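Local coordinates for protein DNA alpha-glucosyltransferase (Enterobacteria phage T4, PDB 1XV5) that belongs to the GT-B clan of glycosyltransferases, is made by bacteriophage T4, and holds uridine-5'-diphosphate in the cleft between its two alpha/beta domains, at residues K19-E23 with F175-D180; M179-R185 with L311-C316; Q303-E307 with L382-Q386. All blocks are in the same frame, centred on the assembly; numbering follows the deposited sequence.

The three contacts lie close together where the two domains meet, beside the cleft that holds UDP. Contact 1 ties helix 17-30 to the loop leaving strand 172-174. Contact 2 takes over at the end of that loop and shares Met179 and Asp180 with it. Contact 3 fixes the loop before helix 308-316 to helix 368-386. The centres are about 11 Å apart for contacts 1 and 2 and for 1 and 3, and about 12 Å for 2 and 3. Pro177 O lies 2.7 Å from Gln386 NE2, a probable hydrogen bond joining contacts 1 and 3. Lys19, Glu312 and Glu307, one from each contact, line the UDP pocket.

Contact 1 of 3, residues K19-E23 with F175-D180; sequences KFSLE and FQPPMD. With UDP (uridine-5'-diphosphate), chain C.
Glu23 and Asp180 hold the two segments together by one cross-segment hydrogen bond. Asp180 N donates to Glu23 OE2 at 2.9 Å, with an angle of 152° at the hydrogen. It comes from above the carboxylate plane. The other oxygen, Glu23 OE1, takes Lys19 NZ at 2.8 Å on its anti lone pair, one helical turn back, in a salt bridge. A water adds a further link: it donates to Glu23 OE1 at 2.6 Å and to Asp180 O. The carboxylate is therefore gripped from several sides, which should limit its rotation and favour its charged form. The Glu23 chain bends at CG (chi2 -73°), and Met179 CG then rests 3.5 Å from Glu23 OE1. Lys19 crosses Met179 obliquely, with CE 3.9 Å from Met179 SD.

Apolar groups fill the other end. The edge of the Phe175 ring is turned toward the face of Phe20 in an offset edge-to-face pair, with centroids 5.8 Å apart and planes at 69°. Pro178 CD meets the Phe20 ring at its edge, 3.5 Å from Phe20 CE1. Tyr113, His115 and Phe392 also pack on Phe20. Tyr308 touches Lys19, Phe20, Pro177 and Met179, and its hydroxyl is hydrogen-bonded to Pro178 O.

On the ligand side, Lys19 CG lies 3.6 Å from UDP O3'. Here the first helix of the N-terminal domain packs on the chain leaving that domain's last strand, at the interdomain cleft of a GT-B fold.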
# COMPACT_ATOMS: atom_id res chain seq x y z
N LYS A 19 4.21 4.42 3.65
CA LYS A 19 2.92 4.68 4.28
C LYS A 19 2.76 3.80 5.53
O LYS A 19 2.39 4.28 6.60
CB LYS A 19 1.79 4.39 3.30
CG LYS A 19 0.39 4.59 3.87
CD LYS A 19 0.19 6.00 4.39
CE LYS A 19 -1.26 6.22 4.78
NZ LYS A 19 -1.47 7.54 5.42
N PHE A 20 3.04 2.51 5.37
CA PHE A 20 2.93 1.58 6.49
C PHE A 20 3.85 2.01 7.62
O PHE A 20 3.44 2.07 8.78
CB PHE A 20 3.33 0.17 6.04
CG PHE A 20 3.37 -0.83 7.16
CD1 PHE A 20 2.21 -1.45 7.61
CD2 PHE A 20 4.58 -1.15 7.78
CE1 PHE A 20 2.24 -2.37 8.65
CE2 PHE A 20 4.62 -2.07 8.83
CZ PHE A 20 3.46 -2.68 9.27
N SER A 21 5.10 2.33 7.28
CA SER A 21 6.06 2.74 8.29
C SER A 21 5.61 3.98 9.07
O SER A 21 5.82 4.06 10.28
CB SER A 21 7.42 3.00 7.64
OG SER A 21 7.95 1.80 7.10
N LEU A 22 4.98 4.92 8.39
CA LEU A 22 4.51 6.14 9.04
C LEU A 22 3.29 5.85 9.92
O LEU A 22 3.18 6.39 11.03
CB LEU A 22 4.18 7.21 8.00
CG LEU A 22 5.37 7.65 7.14
CD1 LEU A 22 4.92 8.71 6.13
CD2 LEU A 22 6.47 8.21 8.04
N GLU A 23 2.39 5.01 9.44
CA GLU A 23 1.19 4.66 10.20
C GLU A 23 1.61 3.83 11.41
O GLU A 23 1.02 3.93 12.49
CB GLU A 23 0.22 3.86 9.33
CG GLU A 23 -0.41 4.69 8.23
CD GLU A 23 -1.45 5.66 8.75
OE1 GLU A 23 -1.77 6.63 8.03
OE2 GLU A 23 -1.97 5.45 9.87
N PHE A 175 -0.56 -10.53 8.18
CA PHE A 175 -0.80 -9.18 8.68
C PHE A 175 -1.50 -8.38 7.60
O PHE A 175 -1.48 -8.75 6.42
CB PHE A 175 0.52 -8.49 9.05
CG PHE A 175 1.20 -7.80 7.88
CD1 PHE A 175 1.07 -6.42 7.71
CD2 PHE A 175 1.94 -8.53 6.96
CE1 PHE A 175 1.68 -5.77 6.63
CE2 PHE A 175 2.56 -7.89 5.88
CZ PHE A 175 2.43 -6.51 5.72
N GLN A 176 -2.14 -7.29 8.01
CA GLN A 176 -2.80 -6.38 7.09
C GLN A 176 -2.10 -5.05 7.30
O GLN A 176 -1.74 -4.72 8.43
CB GLN A 176 -4.28 -6.18 7.44
CG GLN A 176 -5.14 -7.41 7.35
CD GLN A 176 -6.52 -7.14 7.92
OE1 GLN A 176 -7.34 -6.43 7.32
NE2 GLN A 176 -6.79 -7.70 9.10
N PRO A 177 -1.90 -4.27 6.23
CA PRO A 177 -1.24 -2.96 6.35
C PRO A 177 -2.30 -1.97 6.84
O PRO A 177 -3.17 -1.54 6.07
CB PRO A 177 -0.76 -2.68 4.93
CG PRO A 177 -1.83 -3.33 4.09
CD PRO A 177 -2.11 -4.63 4.82
N PRO A 178 -2.25 -1.58 8.13
CA PRO A 178 -3.22 -0.66 8.73
C PRO A 178 -3.02 0.83 8.50
O PRO A 178 -1.92 1.30 8.23
CB PRO A 178 -3.13 -0.98 10.23
CG PRO A 178 -2.08 -2.10 10.35
CD PRO A 178 -1.23 -1.95 9.12
N MET A 179 -4.12 1.56 8.63
CA MET A 179 -4.11 3.01 8.48
C MET A 179 -5.09 3.56 9.51
O MET A 179 -6.08 2.91 9.84
CB MET A 179 -4.57 3.41 7.08
CG MET A 179 -4.62 4.90 6.86
SD MET A 179 -5.03 5.30 5.15
CE MET A 179 -6.81 5.53 5.28
N ASP A 180 -4.80 4.75 10.04
CA ASP A 180 -5.72 5.36 10.98
C ASP A 180 -6.80 5.96 10.09
O ASP A 180 -6.68 7.10 9.62
CB ASP A 180 -5.03 6.47 11.79
CG ASP A 180 -5.92 7.02 12.89
OD1 ASP A 180 -7.16 6.93 12.75
OD2 ASP A 180 -5.39 7.54 13.89
N1 UDP C . 0.90 7.31 -2.97
C2 UDP C . 1.19 8.66 -2.93
N3 UDP C . 1.59 9.21 -4.12
C4 UDP C . 1.72 8.55 -5.33
C5 UDP C . 1.38 7.16 -5.30
C6 UDP C . 1.00 6.60 -4.15
O2 UDP C . 1.09 9.32 -1.91
O4 UDP C . 2.09 9.18 -6.32
C1' UDP C . 0.49 6.66 -1.73
C2' UDP C . -0.90 6.03 -1.76
O2' UDP C . -1.91 7.00 -1.56
C3' UDP C . -0.76 5.03 -0.62
C4' UDP C . 0.65 4.50 -0.85
O4' UDP C . 1.37 5.59 -1.48
O3' UDP C . -0.84 5.71 0.63
C5' UDP C . 0.75 3.26 -1.72
O5' UDP C . 0.39 2.11 -0.97
PA UDP C . -0.56 0.97 -1.53
O1A UDP C . -0.67 -0.03 -0.45
O2A UDP C . -1.80 1.60 -2.06
O3A UDP C . 0.23 0.32 -2.81
PB UDP C . 1.82 0.10 -3.11
O1B UDP C . 1.94 -1.17 -3.87
O2B UDP C . 2.35 1.35 -3.70
O3B UDP C . 2.47 -0.10 -1.68
O HOH W 1 -3.90 8.07 8.59

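Contact 2 of 3, residues M179-R185 with L311-C316; sequences MDIVKVR and LELGAC. With UDP (uridine-5'-diphosphate), chain C.
A pair of crossing helices joins the chain that follows strand 172-174, the last strand of the N-terminal sheet, to helix 308-316 of the C-terminal domain, with Ala315 at the centre. Helix 181-185 and helix 311-316 approach to 8.3 Å between axes and cross at -50°. The Ala315 methyl sits in a ring of three side chains. Val184 CG1 lies 3.6 Å from Ala315 CB, Met179 CE 3.7 Å and Ile181 CG2 3.8 Å. Met179 runs extended as far as SD and then turns (chi3 95°), which brings CE over Ala315 and beside Leu311 CB.

At the alanine the backbones come close, consistent with its small side chain: Arg185 CA makes a C-H...O contact with Ala315 O at 3.2 Å. Asp180 is the N-cap of helix 181-188 and accepts from Lys183 N.

Helix 308-316 is also a ligand-binding helix of this GT-B fold. Glu312 extends from it to the ribose of UDP: OE1 accepts from UDP O3' at 2.7 Å, and OE2 accepts from UDP O2' at 2.6 Å. Asn278 ND2 is a second partner of OE1. Met179 crosses the glutamate stem at about a right angle, its SD 3.9 Å from Glu312 CG.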
# COMPACT_ATOMS: atom_id res chain seq x y z
N MET A 179 -4.12 1.56 8.63
CA MET A 179 -4.11 3.01 8.48
C MET A 179 -5.09 3.56 9.51
O MET A 179 -6.08 2.91 9.84
CB MET A 179 -4.57 3.41 7.08
CG MET A 179 -4.62 4.90 6.86
SD MET A 179 -5.03 5.30 5.15
CE MET A 179 -6.81 5.53 5.28
N ASP A 180 -4.80 4.75 10.04
CA ASP A 180 -5.72 5.36 10.98
C ASP A 180 -6.80 5.96 10.09
O ASP A 180 -6.68 7.10 9.62
CB ASP A 180 -5.03 6.47 11.79
CG ASP A 180 -5.92 7.02 12.89
OD1 ASP A 180 -7.16 6.93 12.75
OD2 ASP A 180 -5.39 7.54 13.89
N ILE A 181 -7.83 5.18 9.83
CA ILE A 181 -8.94 5.59 8.98
C ILE A 181 -9.76 6.72 9.59
O ILE A 181 -10.27 7.59 8.88
CB ILE A 181 -9.82 4.36 8.67
CG1 ILE A 181 -9.05 3.43 7.73
CG2 ILE A 181 -11.15 4.79 8.07
CD1 ILE A 181 -9.66 2.05 7.55
N VAL A 182 -9.87 6.72 10.91
CA VAL A 182 -10.61 7.75 11.62
C VAL A 182 -9.94 9.10 11.41
O VAL A 182 -10.60 10.10 11.13
CB VAL A 182 -10.66 7.45 13.14
CG1 VAL A 182 -11.40 8.56 13.87
CG2 VAL A 182 -11.32 6.10 13.38
N LYS A 183 -8.62 9.13 11.54
CA LYS A 183 -7.86 10.36 11.37
C LYS A 183 -8.05 10.98 9.98
O LYS A 183 -8.20 12.19 9.86
CB LYS A 183 -6.38 10.11 11.63
CG LYS A 183 -5.54 11.38 11.62
CD LYS A 183 -4.14 11.13 12.18
CE LYS A 183 -4.21 10.62 13.61
NZ LYS A 183 -5.05 11.50 14.47
N VAL A 184 -8.03 10.15 8.94
CA VAL A 184 -8.22 10.66 7.59
C VAL A 184 -9.62 11.25 7.45
O VAL A 184 -9.78 12.33 6.88
CB VAL A 184 -8.01 9.54 6.54
CG1 VAL A 184 -8.44 10.03 5.16
CG2 VAL A 184 -6.54 9.14 6.51
N ARG A 185 -10.63 10.56 7.96
CA ARG A 185 -11.98 11.10 7.86
C ARG A 185 -12.11 12.43 8.59
O ARG A 185 -12.72 13.37 8.09
CB ARG A 185 -13.03 10.14 8.41
CG ARG A 185 -14.41 10.81 8.47
CD ARG A 185 -15.56 9.87 8.80
NE ARG A 185 -16.83 10.59 8.71
CZ ARG A 185 -18.02 10.01 8.58
NH1 ARG A 185 -18.11 8.68 8.53
NH2 ARG A 185 -19.12 10.75 8.49
N LEU A 311 -8.12 1.77 1.28
CA LEU A 311 -8.54 2.41 2.52
C LEU A 311 -8.73 3.91 2.40
O LEU A 311 -9.65 4.47 3.00
CB LEU A 311 -7.52 2.10 3.62
CG LEU A 311 -7.17 0.62 3.83
CD1 LEU A 311 -6.25 0.50 5.04
CD2 LEU A 311 -8.45 -0.21 4.04
N GLU A 312 -7.88 4.55 1.63
CA GLU A 312 -7.97 5.99 1.45
C GLU A 312 -9.28 6.41 0.79
O GLU A 312 -9.84 7.45 1.13
CB GLU A 312 -6.75 6.48 0.65
CG GLU A 312 -5.48 6.44 1.50
CD GLU A 312 -4.19 6.55 0.70
OE1 GLU A 312 -3.14 6.84 1.33
OE2 GLU A 312 -4.20 6.35 -0.53
N LEU A 313 -9.80 5.60 -0.13
CA LEU A 313 -11.06 5.96 -0.77
C LEU A 313 -12.21 6.01 0.23
O LEU A 313 -12.98 6.98 0.27
CB LEU A 313 -11.40 4.96 -1.89
CG LEU A 313 -10.38 4.87 -3.03
CD1 LEU A 313 -10.97 4.08 -4.18
CD2 LEU A 313 -10.01 6.28 -3.49
N GLY A 314 -12.33 4.97 1.05
CA GLY A 314 -13.40 4.96 2.02
C GLY A 314 -13.21 5.99 3.12
O GLY A 314 -14.16 6.61 3.58
N ALA A 315 -11.96 6.18 3.52
CA ALA A 315 -11.66 7.12 4.59
C ALA A 315 -11.92 8.59 4.28
O ALA A 315 -12.31 9.34 5.17
CB ALA A 315 -10.21 6.93 5.04
N CYS A 316 -11.70 9.02 3.04
CA CYS A 316 -11.91 10.42 2.71
C CYS A 316 -13.33 10.77 2.29
O CYS A 316 -13.64 11.93 2.05
CB CYS A 316 -10.91 10.88 1.64
SG CYS A 316 -11.24 10.31 -0.03
N1 UDP C . 0.90 7.31 -2.97
C2 UDP C . 1.19 8.66 -2.93
N3 UDP C . 1.59 9.21 -4.12
C4 UDP C . 1.72 8.55 -5.33
C5 UDP C . 1.38 7.16 -5.30
C6 UDP C . 1.00 6.60 -4.15
O2 UDP C . 1.09 9.32 -1.91
O4 UDP C . 2.09 9.18 -6.32
C1' UDP C . 0.49 6.66 -1.73
C2' UDP C . -0.90 6.03 -1.76
O2' UDP C . -1.91 7.00 -1.56
C3' UDP C . -0.76 5.03 -0.62
C4' UDP C . 0.65 4.50 -0.85
O4' UDP C . 1.37 5.59 -1.48
O3' UDP C . -0.84 5.71 0.63
C5' UDP C . 0.75 3.26 -1.72
O5' UDP C . 0.39 2.11 -0.97
PA UDP C . -0.56 0.97 -1.53
O1A UDP C . -0.67 -0.03 -0.45
O2A UDP C . -1.80 1.60 -2.06
O3A UDP C . 0.23 0.32 -2.81
PB UDP C . 1.82 0.10 -3.11
O1B UDP C . 1.94 -1.17 -3.87
O2B UDP C . 2.35 1.35 -3.70
O3B UDP C . 2.47 -0.10 -1.68

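Contact 3 of 3, residues Q303-E307 with L382-Q386; sequences QRSLE and LYQHQ. With UDP (uridine-5'-diphosphate), chain C.
Residues Leu306 and Gln386 bring the backbones to 7.8 Å, CA to CA, where an irregular loop passes residues 382-386 of helix 368-386. The primary amide of Gln386 bridges this gap and binds both backbone polar atoms of Leu306. Leu306 N donates to Gln386 OE1 at 3.0 Å with an N-H...O angle of 171°, in the carbonyl plane and on a lone pair. Gln386 NE2 donates to Leu306 O at 3.0 Å with an N-H...O angle of 175°. The acceptor lies in the plane of the amide, but the donor stands above the carbonyl plane of Leu306. Pro177 O is another partner of NE2. Together these bonds fix which way the amide is turned.

The Leu306 side chain is directed toward helix 368-386 and packs against its surface. Its CD1 presses on Leu382 CD2 at 3.5 Å, tighter than usual, and the two leucines cross at about a right angle. The same methyl lies 3.8 Å from His385 ND1. That nitrogen is buried without a partner, while His385 NE2 is bonded to Lys331 O; this pattern would suit a neutral ring with its proton on NE2.

Glu307 is the N-cap residue of helix 308-316, and its CB is 3.5 Å from UDP O1A. Leu311 of that helix touches both Leu306 and Gln386. On the N-terminal domain side, Arg304 forms a salt bridge with Glu394 of helix 388-399 and a hydrogen bond with Asn174 of strand 172-174.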
# COMPACT_ATOMS: atom_id res chain seq x y z
N GLN A 303 -5.29 -12.46 1.16
CA GLN A 303 -5.81 -13.11 2.36
C GLN A 303 -6.77 -12.14 3.05
O GLN A 303 -7.98 -12.30 2.94
CB GLN A 303 -4.66 -13.52 3.30
CG GLN A 303 -5.10 -14.49 4.41
CD GLN A 303 -3.94 -15.31 4.97
OE1 GLN A 303 -3.08 -15.78 4.22
NE2 GLN A 303 -3.93 -15.51 6.28
N ARG A 304 -6.23 -11.13 3.73
CA ARG A 304 -7.06 -10.13 4.41
C ARG A 304 -6.63 -8.70 4.06
O ARG A 304 -7.33 -7.75 4.37
CB ARG A 304 -6.96 -10.25 5.94
CG ARG A 304 -7.52 -11.51 6.57
CD ARG A 304 -7.35 -11.46 8.09
NE ARG A 304 -5.94 -11.37 8.48
CZ ARG A 304 -5.51 -11.00 9.68
NH1 ARG A 304 -4.21 -10.94 9.94
NH2 ARG A 304 -6.38 -10.67 10.63
N SER A 305 -5.49 -8.56 3.40
CA SER A 305 -4.97 -7.23 3.10
C SER A 305 -5.52 -6.42 1.93
O SER A 305 -5.39 -6.81 0.77
CB SER A 305 -3.45 -7.30 2.94
OG SER A 305 -2.84 -7.88 4.08
N LEU A 306 -6.14 -5.29 2.25
CA LEU A 306 -6.58 -4.36 1.22
C LEU A 306 -5.33 -3.49 1.17
O LEU A 306 -4.45 -3.62 2.03
CB LEU A 306 -7.78 -3.52 1.65
CG LEU A 306 -9.16 -4.13 1.41
CD1 LEU A 306 -10.22 -3.20 2.00
CD2 LEU A 306 -9.38 -4.33 -0.09
N GLU A 307 -5.23 -2.64 0.16
CA GLU A 307 -4.07 -1.76 0.03
C GLU A 307 -4.41 -0.38 0.57
O GLU A 307 -5.58 -0.07 0.81
CB GLU A 307 -3.66 -1.66 -1.43
CG GLU A 307 -3.24 -3.00 -2.00
CD GLU A 307 -2.89 -2.92 -3.47
OE1 GLU A 307 -3.81 -2.95 -4.31
OE2 GLU A 307 -1.68 -2.82 -3.76
N LEU A 382 -14.70 -0.47 6.08
CA LEU A 382 -13.26 -0.43 5.94
C LEU A 382 -12.58 -0.16 7.28
O LEU A 382 -11.50 -0.68 7.55
CB LEU A 382 -12.87 0.62 4.90
CG LEU A 382 -13.38 0.27 3.49
CD1 LEU A 382 -13.06 1.40 2.52
CD2 LEU A 382 -12.74 -1.04 3.02
N TYR A 383 -13.23 0.64 8.12
CA TYR A 383 -12.70 0.93 9.45
C TYR A 383 -12.62 -0.39 10.24
O TYR A 383 -11.59 -0.73 10.82
CB TYR A 383 -13.63 1.91 10.17
CG TYR A 383 -13.41 1.99 11.66
CD1 TYR A 383 -12.28 2.61 12.19
CD2 TYR A 383 -14.32 1.41 12.55
CE1 TYR A 383 -12.06 2.66 13.56
CE2 TYR A 383 -14.11 1.46 13.93
CZ TYR A 383 -12.98 2.08 14.42
OH TYR A 383 -12.77 2.15 15.79
N GLN A 384 -13.73 -1.12 10.25
CA GLN A 384 -13.80 -2.40 10.95
C GLN A 384 -12.79 -3.40 10.38
O GLN A 384 -12.21 -4.20 11.10
CB GLN A 384 -15.21 -2.99 10.85
CG GLN A 384 -16.24 -2.26 11.68
CD GLN A 384 -16.04 -2.47 13.17
OE1 GLN A 384 -16.52 -1.69 13.99
NE2 GLN A 384 -15.33 -3.53 13.53
N HIS A 385 -12.58 -3.33 9.07
CA HIS A 385 -11.67 -4.27 8.44
C HIS A 385 -10.18 -4.02 8.62
O HIS A 385 -9.43 -4.96 8.86
CB HIS A 385 -11.95 -4.37 6.94
CG HIS A 385 -11.13 -5.41 6.24
ND1 HIS A 385 -10.15 -5.10 5.32
CD2 HIS A 385 -11.11 -6.75 6.38
CE1 HIS A 385 -9.56 -6.21 4.92
NE2 HIS A 385 -10.12 -7.23 5.54
N GLN A 386 -9.76 -2.76 8.53
CA GLN A 386 -8.32 -2.50 8.59
C GLN A 386 -7.82 -1.25 9.31
O GLN A 386 -6.74 -0.76 9.00
CB GLN A 386 -7.80 -2.51 7.14
CG GLN A 386 -6.39 -3.04 6.95
CD GLN A 386 -6.14 -3.52 5.53
OE1 GLN A 386 -6.85 -4.40 5.02
NE2 GLN A 386 -5.14 -2.94 4.87
N1 UDP C . 0.90 7.31 -2.97
C2 UDP C . 1.19 8.66 -2.93
N3 UDP C . 1.59 9.21 -4.12
C4 UDP C . 1.72 8.55 -5.33
C5 UDP C . 1.38 7.16 -5.30
C6 UDP C . 1.00 6.60 -4.15
O2 UDP C . 1.09 9.32 -1.91
O4 UDP C . 2.09 9.18 -6.32
C1' UDP C . 0.49 6.66 -1.73
C2' UDP C . -0.90 6.03 -1.76
O2' UDP C . -1.91 7.00 -1.56
C3' UDP C . -0.76 5.03 -0.62
C4' UDP C . 0.65 4.50 -0.85
O4' UDP C . 1.37 5.59 -1.48
O3' UDP C . -0.84 5.71 0.63
C5' UDP C . 0.75 3.26 -1.72
O5' UDP C . 0.39 2.11 -0.97
PA UDP C . -0.56 0.97 -1.53
O1A UDP C . -0.67 -0.03 -0.45
O2A UDP C . -1.80 1.60 -2.06
O3A UDP C . 0.23 0.32 -2.81
PB UDP C . 1.82 0.10 -3.11
O1B UDP C . 1.94 -1.17 -3.87
O2B UDP C . 2.35 1.35 -3.70
O3B UDP C . 2.47 -0.10 -1.68